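Side-chain contacts in magnetosome protein MamA (Magnetospirillum gryphiswaldense, PDB 3AS8), which is a magnetosome-associated tetratricopeptide-repeat protein that probably recognises copies of itself to promote complex assembly: residues A[111-114]-A[115-118]; A[128-131]-A[132-136]. All blocks are in the same frame, centred on the assembly; numbering follows the deposited sequence.

Interaction 1: A[111-114]-A[115-118]; sequences NVRF and RLGV. With SO4 (sulfate ion), chain C.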
ATOM      1  N   ASN A 111      -6.846   2.470   3.642  1.00 17.52           N
ATOM      2  CA  ASN A 111      -6.033   2.566   2.458  1.00 17.89           C
ATOM      3  C   ASN A 111      -5.806   1.217   1.825  1.00 16.28           C
ATOM      4  O   ASN A 111      -5.889   1.093   0.632  1.00 14.32           O
ATOM      5  CB  ASN A 111      -4.688   3.296   2.679  1.00 20.27           C
ATOM      6  CG  ASN A 111      -4.040   3.714   1.382  1.00 20.66           C
ATOM      7  OD1 ASN A 111      -4.711   4.251   0.503  1.00 22.11           O
ATOM      8  ND2 ASN A 111      -2.759   3.386   1.209  1.00 14.07           N
ATOM      9  N   VAL A 112      -5.423   0.234   2.598  1.00 16.79           N
ATOM     10  CA  VAL A 112      -5.191  -1.111   2.052  1.00 16.56           C
ATOM     11  C   VAL A 112      -6.431  -1.641   1.326  1.00 15.82           C
ATOM     12  O   VAL A 112      -6.367  -2.085   0.159  1.00 15.58           O
ATOM     13  CB  VAL A 112      -4.688  -2.101   3.132  1.00 17.39           C
ATOM     14  CG1 VAL A 112      -4.864  -3.608   2.654  1.00 15.64           C
ATOM     15  CG2 VAL A 112      -3.201  -1.880   3.491  1.00 21.56           C
ATOM     16  N   ARG A 113      -7.617  -1.476   1.915  1.00 15.85           N
ATOM     17  CA  ARG A 113      -8.822  -2.024   1.303  1.00 15.24           C
ATOM     18  C   ARG A 113      -9.165  -1.210   0.062  1.00 15.34           C
ATOM     19  O   ARG A 113      -9.589  -1.759  -0.932  1.00 15.62           O
ATOM     20  CB  ARG A 113     -10.010  -1.929   2.302  1.00 15.46           C
ATOM     21  CG  ARG A 113     -11.337  -2.391   1.782  1.00 14.85           C
ATOM     22  CD  ARG A 113     -11.335  -3.788   1.262  1.00 11.73           C
ATOM     23  NE  ARG A 113     -11.289  -4.785   2.320  1.00 15.97           N
ATOM     24  CZ  ARG A 113     -11.383  -6.102   2.131  1.00 14.00           C
ATOM     25  NH1 ARG A 113     -11.391  -6.899   3.169  1.00 19.23           N
ATOM     26  NH2 ARG A 113     -11.557  -6.636   0.945  1.00 18.84           N
ATOM     27  N   PHE A 114      -9.010   0.115   0.136  1.00 14.71           N
ATOM     28  CA  PHE A 114      -9.218   1.004  -1.021  1.00 14.84           C
ATOM     29  C   PHE A 114      -8.329   0.660  -2.218  1.00 15.66           C
ATOM     30  O   PHE A 114      -8.848   0.427  -3.270  1.00 16.74           O
ATOM     31  CB  PHE A 114      -9.063   2.426  -0.648  1.00 15.47           C
ATOM     32  CG  PHE A 114      -9.314   3.365  -1.792  1.00 16.65           C
ATOM     33  CD1 PHE A 114     -10.604   3.551  -2.305  1.00 20.12           C
ATOM     34  CD2 PHE A 114      -8.265   3.986  -2.432  1.00 18.96           C
ATOM     35  CE1 PHE A 114     -10.813   4.351  -3.352  1.00 20.81           C
ATOM     36  CE2 PHE A 114      -8.467   4.808  -3.432  1.00 18.15           C
ATOM     37  CZ  PHE A 114      -9.718   5.003  -3.940  1.00 20.94           C
ATOM     38  N   ARG A 115      -7.020   0.486  -1.987  1.00 15.45           N
ATOM     39  CA  ARG A 115      -6.086   0.154  -3.047  1.00 15.06           C
ATOM     40  C   ARG A 115      -6.305  -1.235  -3.598  1.00 15.16           C
ATOM     41  O   ARG A 115      -6.106  -1.466  -4.788  1.00 15.77           O
ATOM     42  CB  ARG A 115      -4.616   0.374  -2.575  1.00 13.84           C
ATOM     43  CG  ARG A 115      -4.351   1.826  -2.055  1.00 15.25           C
ATOM     44  CD  ARG A 115      -4.480   2.839  -3.100  1.00 18.39           C
ATOM     45  NE  ARG A 115      -4.409   4.146  -2.483  1.00 19.69           N
ATOM     46  CZ  ARG A 115      -4.620   5.301  -3.089  1.00 25.48           C
ATOM     47  NH1 ARG A 115      -4.577   6.420  -2.369  1.00 28.70           N
ATOM     48  NH2 ARG A 115      -4.874   5.352  -4.406  1.00 29.17           N
ATOM     49  N   LEU A 116      -6.756  -2.158  -2.759  1.00 15.07           N
ATOM     50  CA  LEU A 116      -7.166  -3.453  -3.212  1.00 14.88           C
ATOM     51  C   LEU A 116      -8.334  -3.349  -4.208  1.00 14.88           C
ATOM     52  O   LEU A 116      -8.352  -3.973  -5.273  1.00 14.73           O
ATOM     53  CB  LEU A 116      -7.587  -4.313  -2.043  1.00 14.64           C
ATOM     54  CG  LEU A 116      -8.204  -5.688  -2.396  1.00 17.76           C
ATOM     55  CD1 LEU A 116      -7.272  -6.495  -3.289  1.00 20.10           C
ATOM     56  CD2 LEU A 116      -8.604  -6.482  -1.091  1.00 20.67           C
ATOM     57  N   GLY A 117      -9.353  -2.566  -3.860  1.00 16.01           N
ATOM     58  CA  GLY A 117     -10.359  -2.275  -4.860  1.00 15.32           C
ATOM     59  C   GLY A 117      -9.856  -1.695  -6.177  1.00 15.51           C
ATOM     60  O   GLY A 117     -10.327  -2.075  -7.254  1.00 16.83           O
ATOM     61  N   VAL A 118      -8.947  -0.725  -6.110  1.00 16.57           N
ATOM     62  CA  VAL A 118      -8.393  -0.120  -7.283  1.00 16.54           C
ATOM     63  C   VAL A 118      -7.698  -1.158  -8.114  1.00 17.93           C
ATOM     64  O   VAL A 118      -7.802  -1.104  -9.332  1.00 19.11           O
ATOM     65  CB  VAL A 118      -7.377   1.039  -6.984  1.00 17.00           C
ATOM     66  CG1 VAL A 118      -6.770   1.598  -8.266  1.00 15.02           C
ATOM     67  CG2 VAL A 118      -8.116   2.230  -6.291  1.00 16.92           C
TER
HETATM   68  S   SO4 C   2      -4.250   9.079  -4.899  1.00 89.73           S
HETATM   69  O1  SO4 C   2      -2.969   8.367  -4.818  1.00 88.10           O
HETATM   70  O2  SO4 C   2      -4.594   9.657  -3.592  1.00 88.44           O
HETATM   71  O3  SO4 C   2      -4.140  10.159  -5.880  1.00 90.23           O
HETATM   72  O4  SO4 C   2      -5.316   8.191  -5.366  1.00 88.59           O
HETATM   73  O   HOH W   1      -3.488   7.390   0.444  1.00 28.36           O

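Interaction 2: A[128-131]-A[132-136]; sequences EAID and SFKIA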
ATOM      1  N   GLU A 128     -15.850  -7.764  -7.782  1.00 21.33           N
ATOM      2  CA  GLU A 128     -14.938  -7.906  -6.645  1.00 23.17           C
ATOM      3  C   GLU A 128     -14.392  -6.558  -6.157  1.00 22.16           C
ATOM      4  O   GLU A 128     -14.221  -6.363  -4.907  1.00 21.64           O
ATOM      5  CB  GLU A 128     -13.806  -8.855  -6.954  1.00 25.69           C
ATOM      6  CG  GLU A 128     -14.212 -10.328  -6.846  1.00 32.01           C
ATOM      7  CD  GLU A 128     -15.003 -10.831  -8.054  0.50 40.35           C
ATOM      8  OE1 GLU A 128     -14.949 -10.158  -9.112  0.50 42.55           O
ATOM      9  OE2 GLU A 128     -15.666 -11.911  -7.978  0.50 47.73           O
ATOM     10  N   ALA A 129     -14.147  -5.612  -7.097  1.00 19.88           N
ATOM     11  CA  ALA A 129     -13.645  -4.300  -6.702  1.00 17.82           C
ATOM     12  C   ALA A 129     -14.730  -3.630  -5.857  1.00 16.78           C
ATOM     13  O   ALA A 129     -14.459  -3.039  -4.826  1.00 17.51           O
ATOM     14  CB  ALA A 129     -13.334  -3.442  -7.954  1.00 18.76           C
ATOM     15  N   ILE A 130     -15.963  -3.753  -6.299  1.00 17.83           N
ATOM     16  CA  ILE A 130     -17.092  -3.114  -5.649  1.00 17.95           C
ATOM     17  C   ILE A 130     -17.280  -3.660  -4.242  1.00 18.30           C
ATOM     18  O   ILE A 130     -17.561  -2.892  -3.338  1.00 21.05           O
ATOM     19  CB  ILE A 130     -18.328  -3.236  -6.477  1.00 17.54           C
ATOM     20  CG1 ILE A 130     -18.240  -2.279  -7.631  1.00 17.12           C
ATOM     21  CG2 ILE A 130     -19.675  -2.891  -5.658  1.00 16.80           C
ATOM     22  CD1 ILE A 130     -19.279  -2.468  -8.634  1.00 18.06           C
ATOM     23  N   ASP A 131     -17.172  -4.956  -4.085  1.00 16.29           N
ATOM     24  CA  ASP A 131     -17.150  -5.614  -2.778  0.50 16.70           C
ATOM     25  C   ASP A 131     -16.123  -4.928  -1.860  1.00 16.25           C
ATOM     26  O   ASP A 131     -16.424  -4.533  -0.728  1.00 16.05           O
ATOM     27  CB  ASP A 131     -16.795  -7.108  -2.942  0.50 18.21           C
ATOM     28  CG  ASP A 131     -17.952  -7.974  -3.526  0.50 21.18           C
ATOM     29  OD1 ASP A 131     -17.672  -9.148  -3.765  0.50 19.68           O
ATOM     30  OD2 ASP A 131     -19.109  -7.511  -3.736  0.50 22.45           O
ATOM     31  N   SER A 132     -14.905  -4.748  -2.352  1.00 14.55           N
ATOM     32  CA  SER A 132     -13.844  -4.127  -1.546  1.00 13.89           C
ATOM     33  C   SER A 132     -14.125  -2.646  -1.260  1.00 15.09           C
ATOM     34  O   SER A 132     -14.015  -2.198  -0.104  1.00 16.03           O
ATOM     35  CB  SER A 132     -12.456  -4.340  -2.236  1.00 14.77           C
ATOM     36  OG  SER A 132     -11.935  -5.591  -1.805  1.00 18.19           O
ATOM     37  N   PHE A 133     -14.553  -1.894  -2.269  1.00 14.73           N
ATOM     38  CA  PHE A 133     -14.991  -0.510  -2.085  1.00 14.56           C
ATOM     39  C   PHE A 133     -16.123  -0.355  -1.062  1.00 15.28           C
ATOM     40  O   PHE A 133     -16.090   0.529  -0.226  1.00 13.90           O
ATOM     41  CB  PHE A 133     -15.398   0.191  -3.398  1.00 13.35           C
ATOM     42  CG  PHE A 133     -14.291   0.373  -4.405  1.00 10.74           C
ATOM     43  CD1 PHE A 133     -13.041   0.862  -4.031  1.00 14.19           C
ATOM     44  CD2 PHE A 133     -14.501   0.078  -5.767  1.00 13.19           C
ATOM     45  CE1 PHE A 133     -12.031   1.065  -4.982  1.00 18.20           C
ATOM     46  CE2 PHE A 133     -13.479   0.269  -6.707  1.00 16.12           C
ATOM     47  CZ  PHE A 133     -12.234   0.756  -6.307  1.00 18.99           C
ATOM     48  N   LYS A 134     -17.082  -1.273  -1.054  1.00 16.40           N
ATOM     49  CA  LYS A 134     -18.078  -1.246  -0.019  1.00 17.16           C
ATOM     50  C   LYS A 134     -17.623  -1.518   1.427  1.00 17.24           C
ATOM     51  O   LYS A 134     -18.141  -0.907   2.346  1.00 16.27           O
ATOM     52  CB  LYS A 134     -19.217  -2.133  -0.411  1.00 19.24           C
ATOM     53  CG  LYS A 134     -19.976  -1.484  -1.587  1.00 22.56           C
ATOM     54  CD  LYS A 134     -21.279  -2.240  -1.921  1.00 28.95           C
ATOM     55  CE  LYS A 134     -21.984  -1.567  -3.122  1.00 27.03           C
ATOM     56  NZ  LYS A 134     -23.184  -2.339  -3.450  1.00 28.60           N
ATOM     57  N   ILE A 135     -16.612  -2.341   1.586  1.00 16.47           N
ATOM     58  CA  ILE A 135     -15.972  -2.553   2.857  1.00 16.08           C
ATOM     59  C   ILE A 135     -15.197  -1.326   3.281  1.00 15.65           C
ATOM     60  O   ILE A 135     -15.257  -0.922   4.427  1.00 15.18           O
ATOM     61  CB  ILE A 135     -15.088  -3.814   2.811  1.00 16.28           C
ATOM     62  CG1 ILE A 135     -15.955  -5.048   2.537  1.00 17.38           C
ATOM     63  CG2 ILE A 135     -14.346  -4.010   4.138  1.00 16.30           C
ATOM     64  CD1 ILE A 135     -15.170  -6.337   2.167  1.00 18.47           C
ATOM     65  N   ALA A 136     -14.442  -0.716   2.372  1.00 14.32           N
ATOM     66  CA  ALA A 136     -13.825   0.560   2.649  1.00 14.84           C
ATOM     67  C   ALA A 136     -14.793   1.675   3.074  1.00 15.09           C
ATOM     68  O   ALA A 136     -14.509   2.498   3.974  1.00 14.88           O
ATOM     69  CB  ALA A 136     -12.998   1.011   1.422  1.00 12.49           C
TER
HETATM   70  O   HOH W   2     -13.067  -7.686  -3.020  1.00 19.32           O

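Interaction 1: A[111-114]-A[115-118]
N111 and R115, one turn apart on helix 110-122, meet through the amide oxygen: R115 NE donates to N111 OD1 at 3.0 Å. The bond is bent, 152° at the hydrogen, and the amide and guanidinium planes stand 76° apart. Beyond NE the outer nitrogens serve a sulfate ion, probably from the crystallisation liquor: R115 NH2 reaches SO4 O4 at 3.0 Å, while NH1 makes a weak bond to O2. A water accepts from R115 NH1 at 3.2 Å and donates weakly to N111 OD1. On one face of the guanidinium lies F114 CE2, 3.8 Å from R115 NH2, the ring turned 80° to that plane. This is one helix of a tetratricopeptide-repeat array, and its side-chain pairs, three to four residues apart, fall on different sides. F114 takes V118 CG2 over a ring face in a CH-pi contact, 4.2 Å from the centroid; F114 CG is anti to the backbone N and lies beside the carbonyl carbon, which carries the ring along the side where V118 sits. K145 of helix 144-156 adds a cation-pi contact to the same ring. On another side of the helix R113 NH2 passes 3.6 Å from L116 CD2, the two side chains running alongside each other, and hydrogen-bonds to S132 OG of helix 126-139.

Interaction 2: A[128-131]-A[132-136]
Successive i to i+4 backbone bonds join 128-131 to 132-136 as regular alpha-helix, the straightest being F133 N to A129 O at 2.8 Å with 175° at the hydrogen. The segments belong to helix 126-139 of the tetratricopeptide-repeat array, which packs between helix 110-122 and helix 144-156, the F133 ring touching A149, I150 and S153 of the latter. On that side F133 lays its ring back along the preceding turn of its own helix. With chi1 at -64°, CG stands beside the backbone N, and the ring atom CE2 comes 3.9 Å from A129 CB while CD2 passes 3.3 Å from A129 O. I130 and K134 lie side by side and point the same way, the gamma branch I130 CG2 meeting K134 CE at 3.7 Å. The lysine chain is extended beyond CG, which carries NZ past the isoleucine to a weak hydrogen bond with Y154 OH. I135 folds its CG1 branch back to 3.3 Å from D131 O. On another side of the helix the hydroxyl of S132 faces R113 of helix 110-122. A water bridges the same hydroxyl to the preceding turn, donating to E128 O at 2.6 Å and lying 2.7 Å from S132 OG.

Interactions 1 and 2 sit on consecutive helices, 110-122 and 126-139, their centres about 8 Å apart, and they touch directly. R113 NH2 of interaction 1 lies 3.0 Å from S132 OG of interaction 2, a probable hydrogen bond, and beside it L116 CD2 packs on the same hydroxyl. G117, lacking a side chain, probably allows the close approach of the helices, G117 C lying 3.4 Å from F133 CZ. Interaction 1 lies nearer the chain centre, about 8 Å against 16 Å, and has no fully exposed residue; its distinctive chemistry is an asparagine-arginine hydrogen bond extended to the sulfate ion. Interaction 2 is half buried, half exposed, and its side-chain pairs are mainly apolar.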